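Local coordinates for protein MCG133388, isoform CRA_f (Mus musculus, PDB 4ZPO) that probably serves as a calcium-dependent cell-adhesion protein of neurons, here represented by its three N-terminal extracellular cadherin domains, and may contribute to specific neuronal connections, at residues Gln180-Ala185 with Thr196-Val201; Phe286-Ala291 with His304-Val309. All coordinates share one frame; numbering follows the deposited sequence.

Contact 1: Gln180-Ala185 with Thr196-Val201; sequences QLVLTA and TSLISV. With MAN (alpha-D-mannopyranose), chain J.
The side chain of T196 reaches both across the strand pair and into a glycan. At CB it branches. OG1 sits in the crowded position between the backbone N and the carbonyl carbon (chi1 56°) and is covalently joined to C1 of an alpha-D-mannopyranose at 1.4 Å. The methyl CG2 turns to the opposing strand, where it approaches T184 OG1 at 3.6 Å, the two threonine side chains lying side by side, and V182 CG1 at 3.9 Å. V182 also borders the sugar, its CG2 lying 3.8 Å from the mannose O6 and packing against L198 CD2. An O-linked sugar is thus rooted in regular antiparallel sheet. Two pairs of backbone bonds hold the register: L181 N donates to I199 O almost straight (173°) with I199 N answering to L181 O, and L183 and S197 exchange a second pair, that from S197 N to L183 O clearly bent (131°). On the reverse face L183 CB meets I199 CD1 at 3.8 Å, and L181 lies beside I199. These residues face the domain core, touching L125, L143 and F149. In this second cadherin domain the hairpin lies mid-sheet, with strand 138-143 beside strand 178-187 and strand 108-114 parallel to strand 194-204.

Contact 2: Phe286-Ala291 with His304-Val309; sequences FYEIHA and HCVIQV
I289 CB and I307 CB lie 4.0 Å apart at the apolar centre. With CG1 of I289 anti to the carbonyl carbon (chi1 -55°) and the chain extended beyond it, its CD1 rises off the sheet and crosses V309 CG2 at 4.0 Å. Y287 beside V309 and A291 beside C305 extend this face at both ends, and the three hydrogen-bonded pairs together give six backbone bonds. The opposite face is more polar. There CG of the extended E288 chain passes V306 CG1 at a slant, 3.6 Å away. Its carboxylate lies side by side with the Q308 amide, too far from NE2 for a hydrogen bond, while Q308 OE1 accepts one from R219 NE. Farthest out, H290 NE2 and H304 ND1 share a 3.1 Å hydrogen bond in which either could donate. ND1 arrives near the plane of the H290 ring, at its edge; the planes are inclined by 32° and neither imidazole lies over the other's face, so this is not a stack. The hairpin lies centrally in a sheet of the third cadherin domain, between strands 248-252 and 217-221. Its isoleucine face packs inward, I307 on L233 and L235 of strand 231-238, and I289 on V260 of helix 258-263.

In the fold
From the N terminus the chain first builds one complete cadherin domain, in which neither contact takes part. Contact 1 closes the last hairpin of the second domain, bringing strand 194-204 back along strand 178-187 after a short connecting loop. Contact 2 repeats the manoeuvre in the third domain, with strands 286-295 and 302-310. The two follow in series, neither nested nor crossed, and do not touch: their centres are 52 Å apart and their nearest atoms about 31 Å. Between these domains lie calcium ions bound by residues such as E115, D208 and D241. Each hairpin supplies the two central strands of one sheet of its domain, while these metal sites, with ligands from both domains, bridge the two.

Contact 1: Gln180-Ala185 with Thr196-Val201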
loop_
_atom_site.group_PDB
_atom_site.type_symbol
_atom_site.label_atom_id
_atom_site.label_comp_id
_atom_site.label_asym_id
_atom_site.label_seq_id
_atom_site.Cartn_x
_atom_site.Cartn_y
_atom_site.Cartn_z
ATOM N N GLN A 180 -0.073 -7.650 -4.599
ATOM C CA GLN A 180 -0.466 -6.337 -5.095
ATOM C C GLN A 180 -1.849 -5.951 -4.591
ATOM O O GLN A 180 -2.839 -6.619 -4.889
ATOM C CB GLN A 180 -0.436 -6.300 -6.623
ATOM C CG GLN A 180 0.955 -6.149 -7.211
ATOM C CD GLN A 180 0.926 -5.688 -8.655
ATOM O OE1 GLN A 180 1.960 -5.343 -9.229
ATOM N NE2 GLN A 180 -0.263 -5.675 -9.250
ATOM N N LEU A 181 -1.907 -4.866 -3.826
ATOM C CA LEU A 181 -3.164 -4.387 -3.269
ATOM C C LEU A 181 -3.482 -2.984 -3.775
ATOM O O LEU A 181 -2.579 -2.206 -4.084
ATOM C CB LEU A 181 -3.111 -4.399 -1.740
ATOM C CG LEU A 181 -2.689 -5.722 -1.095
ATOM C CD1 LEU A 181 -2.738 -5.618 0.421
ATOM C CD2 LEU A 181 -3.556 -6.871 -1.589
ATOM N N VAL A 182 -4.770 -2.666 -3.860
ATOM C CA VAL A 182 -5.197 -1.355 -4.331
ATOM C C VAL A 182 -5.920 -0.577 -3.236
ATOM O O VAL A 182 -7.062 -0.885 -2.892
ATOM C CB VAL A 182 -6.120 -1.468 -5.559
ATOM C CG1 VAL A 182 -6.589 -0.088 -6.002
ATOM C CG2 VAL A 182 -5.404 -2.180 -6.695
ATOM N N LEU A 183 -5.244 0.429 -2.691
ATOM C CA LEU A 183 -5.847 1.298 -1.691
ATOM C C LEU A 183 -6.639 2.405 -2.374
ATOM O O LEU A 183 -6.069 3.264 -3.046
ATOM C CB LEU A 183 -4.779 1.899 -0.774
ATOM C CG LEU A 183 -5.293 2.869 0.291
ATOM C CD1 LEU A 183 -6.296 2.182 1.206
ATOM C CD2 LEU A 183 -4.140 3.451 1.093
ATOM N N THR A 184 -7.956 2.376 -2.200
ATOM C CA THR A 184 -8.829 3.347 -2.845
ATOM C C THR A 184 -9.436 4.308 -1.830
ATOM O O THR A 184 -10.034 3.885 -0.841
ATOM C CB THR A 184 -9.962 2.651 -3.624
ATOM O OG1 THR A 184 -9.405 1.688 -4.527
ATOM C CG2 THR A 184 -10.778 3.667 -4.411
ATOM N N ALA A 185 -9.273 5.603 -2.082
ATOM C CA ALA A 185 -9.835 6.636 -1.220
ATOM C C ALA A 185 -11.070 7.252 -1.861
ATOM O O ALA A 185 -11.032 7.666 -3.016
ATOM C CB ALA A 185 -8.802 7.703 -0.933
ATOM N N THR A 196 -6.668 6.201 -6.370
ATOM C CA THR A 196 -6.059 4.943 -5.944
ATOM C C THR A 196 -4.571 5.060 -5.637
ATOM O O THR A 196 -3.921 6.046 -5.986
ATOM C CB THR A 196 -6.239 3.845 -7.010
ATOM O OG1 THR A 196 -5.703 4.298 -8.260
ATOM C CG2 THR A 196 -7.712 3.506 -7.186
ATOM N N SER A 197 -4.048 4.031 -4.978
ATOM C CA SER A 197 -2.624 3.917 -4.703
ATOM C C SER A 197 -2.237 2.442 -4.739
ATOM O O SER A 197 -2.734 1.645 -3.944
ATOM C CB SER A 197 -2.274 4.539 -3.351
ATOM O OG SER A 197 -0.872 4.572 -3.153
ATOM N N LEU A 198 -1.364 2.082 -5.673
ATOM C CA LEU A 198 -1.007 0.684 -5.889
ATOM C C LEU A 198 0.067 0.217 -4.909
ATOM O O LEU A 198 1.240 0.569 -5.044
ATOM C CB LEU A 198 -0.540 0.476 -7.335
ATOM C CG LEU A 198 -0.501 -0.949 -7.897
ATOM C CD1 LEU A 198 0.817 -1.644 -7.586
ATOM C CD2 LEU A 198 -1.677 -1.763 -7.374
ATOM N N ILE A 199 -0.340 -0.583 -3.930
ATOM C CA ILE A 199 0.584 -1.112 -2.934
ATOM C C ILE A 199 1.087 -2.497 -3.326
ATOM O O ILE A 199 0.303 -3.437 -3.455
ATOM C CB ILE A 199 -0.072 -1.199 -1.543
ATOM C CG1 ILE A 199 -0.680 0.149 -1.153
ATOM C CG2 ILE A 199 0.942 -1.658 -0.505
ATOM C CD1 ILE A 199 -1.533 0.090 0.092
ATOM N N SER A 200 2.397 -2.617 -3.516
ATOM C CA SER A 200 3.000 -3.902 -3.846
ATOM C C SER A 200 3.840 -4.412 -2.681
ATOM O O SER A 200 4.932 -3.907 -2.420
ATOM C CB SER A 200 3.857 -3.795 -5.110
ATOM O OG SER A 200 4.984 -2.966 -4.894
ATOM N N VAL A 201 3.321 -5.416 -1.980
ATOM C CA VAL A 201 4.014 -5.987 -0.831
ATOM C C VAL A 201 5.090 -6.975 -1.267
ATOM O O VAL A 201 4.797 -7.981 -1.914
ATOM C CB VAL A 201 3.035 -6.701 0.121
ATOM C CG1 VAL A 201 3.793 -7.365 1.261
ATOM C CG2 VAL A 201 2.006 -5.721 0.657
HETATM C C1 MAN J . -4.600 3.454 -8.636
HETATM C C2 MAN J . -3.741 4.251 -9.644
HETATM C C3 MAN J . -4.392 4.251 -11.036
HETATM C C4 MAN J . -4.857 2.845 -11.446
HETATM C C5 MAN J . -5.770 2.266 -10.359
HETATM C C6 MAN J . -6.247 0.860 -10.665
HETATM O O2 MAN J . -2.445 3.667 -9.812
HETATM O O3 MAN J . -3.515 4.782 -12.026
HETATM O O4 MAN J . -5.570 2.914 -12.673
HETATM O O5 MAN J . -5.028 2.211 -9.128
HETATM O O6 MAN J . -5.496 -0.048 -9.863
#

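Contact 2: Phe286-Ala291 with His304-Val309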
loop_
_atom_site.group_PDB
_atom_site.type_symbol
_atom_site.label_atom_id
_atom_site.label_comp_id
_atom_site.label_asym_id
_atom_site.label_seq_id
_atom_site.Cartn_x
_atom_site.Cartn_y
_atom_site.Cartn_z
ATOM N N PHE A 286 25.723 -55.856 6.648
ATOM C CA PHE A 286 24.948 -54.640 6.429
ATOM C C PHE A 286 25.575 -53.408 7.077
ATOM O O PHE A 286 26.288 -53.510 8.076
ATOM C CB PHE A 286 23.519 -54.823 6.951
ATOM C CG PHE A 286 23.441 -55.108 8.426
ATOM C CD1 PHE A 286 23.576 -56.402 8.903
ATOM C CD2 PHE A 286 23.225 -54.085 9.334
ATOM C CE1 PHE A 286 23.504 -56.669 10.257
ATOM C CE2 PHE A 286 23.152 -54.345 10.690
ATOM C CZ PHE A 286 23.291 -55.640 11.152
ATOM N N TYR A 287 25.297 -52.245 6.495
ATOM C CA TYR A 287 25.722 -50.970 7.058
ATOM C C TYR A 287 24.583 -49.958 6.982
ATOM O O TYR A 287 23.905 -49.847 5.960
ATOM C CB TYR A 287 26.954 -50.431 6.329
ATOM C CG TYR A 287 28.176 -51.310 6.448
ATOM C CD1 TYR A 287 28.923 -51.339 7.617
ATOM C CD2 TYR A 287 28.588 -52.105 5.387
ATOM C CE1 TYR A 287 30.043 -52.140 7.731
ATOM C CE2 TYR A 287 29.708 -52.909 5.491
ATOM C CZ TYR A 287 30.431 -52.923 6.665
ATOM O OH TYR A 287 31.547 -53.723 6.773
ATOM N N GLU A 288 24.374 -49.221 8.067
ATOM C CA GLU A 288 23.294 -48.244 8.125
ATOM C C GLU A 288 23.841 -46.820 8.198
ATOM O O GLU A 288 24.173 -46.324 9.274
ATOM C CB GLU A 288 22.385 -48.532 9.321
ATOM C CG GLU A 288 21.172 -47.629 9.408
ATOM C CD GLU A 288 20.172 -48.097 10.445
ATOM O OE1 GLU A 288 19.754 -47.272 11.283
ATOM O OE2 GLU A 288 19.799 -49.290 10.418
ATOM N N ILE A 289 23.932 -46.172 7.041
ATOM C CA ILE A 289 24.504 -44.833 6.945
ATOM C C ILE A 289 23.474 -43.746 7.248
ATOM O O ILE A 289 22.379 -43.739 6.686
ATOM C CB ILE A 289 25.099 -44.581 5.545
ATOM C CG1 ILE A 289 26.125 -45.662 5.199
ATOM C CG2 ILE A 289 25.731 -43.197 5.472
ATOM C CD1 ILE A 289 26.744 -45.497 3.830
ATOM N N HIS A 290 23.838 -42.831 8.141
ATOM C CA HIS A 290 22.981 -41.709 8.497
ATOM C C HIS A 290 23.421 -40.444 7.764
ATOM O O HIS A 290 24.473 -39.878 8.063
ATOM C CB HIS A 290 23.003 -41.483 10.012
ATOM C CG HIS A 290 22.186 -40.312 10.466
ATOM N ND1 HIS A 290 22.391 -39.691 11.679
ATOM C CD2 HIS A 290 21.161 -39.656 9.876
ATOM C CE1 HIS A 290 21.529 -38.699 11.815
ATOM N NE2 HIS A 290 20.771 -38.655 10.734
ATOM N N ALA A 291 22.609 -40.007 6.804
ATOM C CA ALA A 291 22.915 -38.807 6.031
ATOM C C ALA A 291 22.224 -37.582 6.620
ATOM O O ALA A 291 21.186 -37.697 7.273
ATOM C CB ALA A 291 22.514 -38.995 4.578
ATOM N N HIS A 304 17.141 -35.330 7.301
ATOM C CA HIS A 304 17.851 -36.574 7.577
ATOM C C HIS A 304 17.398 -37.725 6.686
ATOM O O HIS A 304 16.206 -37.903 6.434
ATOM C CB HIS A 304 17.684 -36.959 9.047
ATOM C CG HIS A 304 18.188 -35.922 10.001
ATOM N ND1 HIS A 304 19.502 -35.866 10.415
ATOM C CD2 HIS A 304 17.555 -34.894 10.616
ATOM C CE1 HIS A 304 19.656 -34.852 11.247
ATOM N NE2 HIS A 304 18.490 -34.247 11.386
ATOM N N CYS A 305 18.366 -38.503 6.216
ATOM C CA CYS A 305 18.091 -39.681 5.404
ATOM C C CYS A 305 18.927 -40.857 5.881
ATOM O O CYS A 305 20.155 -40.783 5.916
ATOM C CB CYS A 305 18.373 -39.404 3.927
ATOM S SG CYS A 305 18.134 -40.822 2.838
ATOM N N VAL A 306 18.259 -41.941 6.257
ATOM C CA VAL A 306 18.960 -43.146 6.677
ATOM C C VAL A 306 19.142 -44.091 5.496
ATOM O O VAL A 306 18.169 -44.513 4.871
ATOM C CB VAL A 306 18.212 -43.874 7.804
ATOM C CG1 VAL A 306 18.857 -45.219 8.080
ATOM C CG2 VAL A 306 18.189 -43.019 9.061
ATOM N N ILE A 307 20.395 -44.412 5.189
ATOM C CA ILE A 307 20.701 -45.299 4.074
ATOM C C ILE A 307 21.102 -46.686 4.556
ATOM O O ILE A 307 22.084 -46.844 5.280
ATOM C CB ILE A 307 21.825 -44.729 3.196
ATOM C CG1 ILE A 307 21.426 -43.357 2.653
ATOM C CG2 ILE A 307 22.148 -45.685 2.058
ATOM C CD1 ILE A 307 22.449 -42.754 1.728
ATOM N N GLN A 308 20.332 -47.689 4.148
ATOM C CA GLN A 308 20.619 -49.072 4.505
ATOM C C GLN A 308 21.383 -49.768 3.384
ATOM O O GLN A 308 20.868 -49.940 2.280
ATOM C CB GLN A 308 19.325 -49.826 4.817
ATOM C CG GLN A 308 18.600 -49.318 6.051
ATOM C CD GLN A 308 17.290 -50.037 6.298
ATOM O OE1 GLN A 308 16.687 -50.588 5.378
ATOM N NE2 GLN A 308 16.843 -50.038 7.549
ATOM N N VAL A 309 22.618 -50.161 3.678
ATOM C CA VAL A 309 23.475 -50.804 2.690
ATOM C C VAL A 309 23.609 -52.297 2.966
ATOM O O VAL A 309 24.157 -52.699 3.989
ATOM C CB VAL A 309 24.877 -50.169 2.667
ATOM C CG1 VAL A 309 25.763 -50.876 1.660
ATOM C CG2 VAL A 309 24.784 -48.685 2.353
#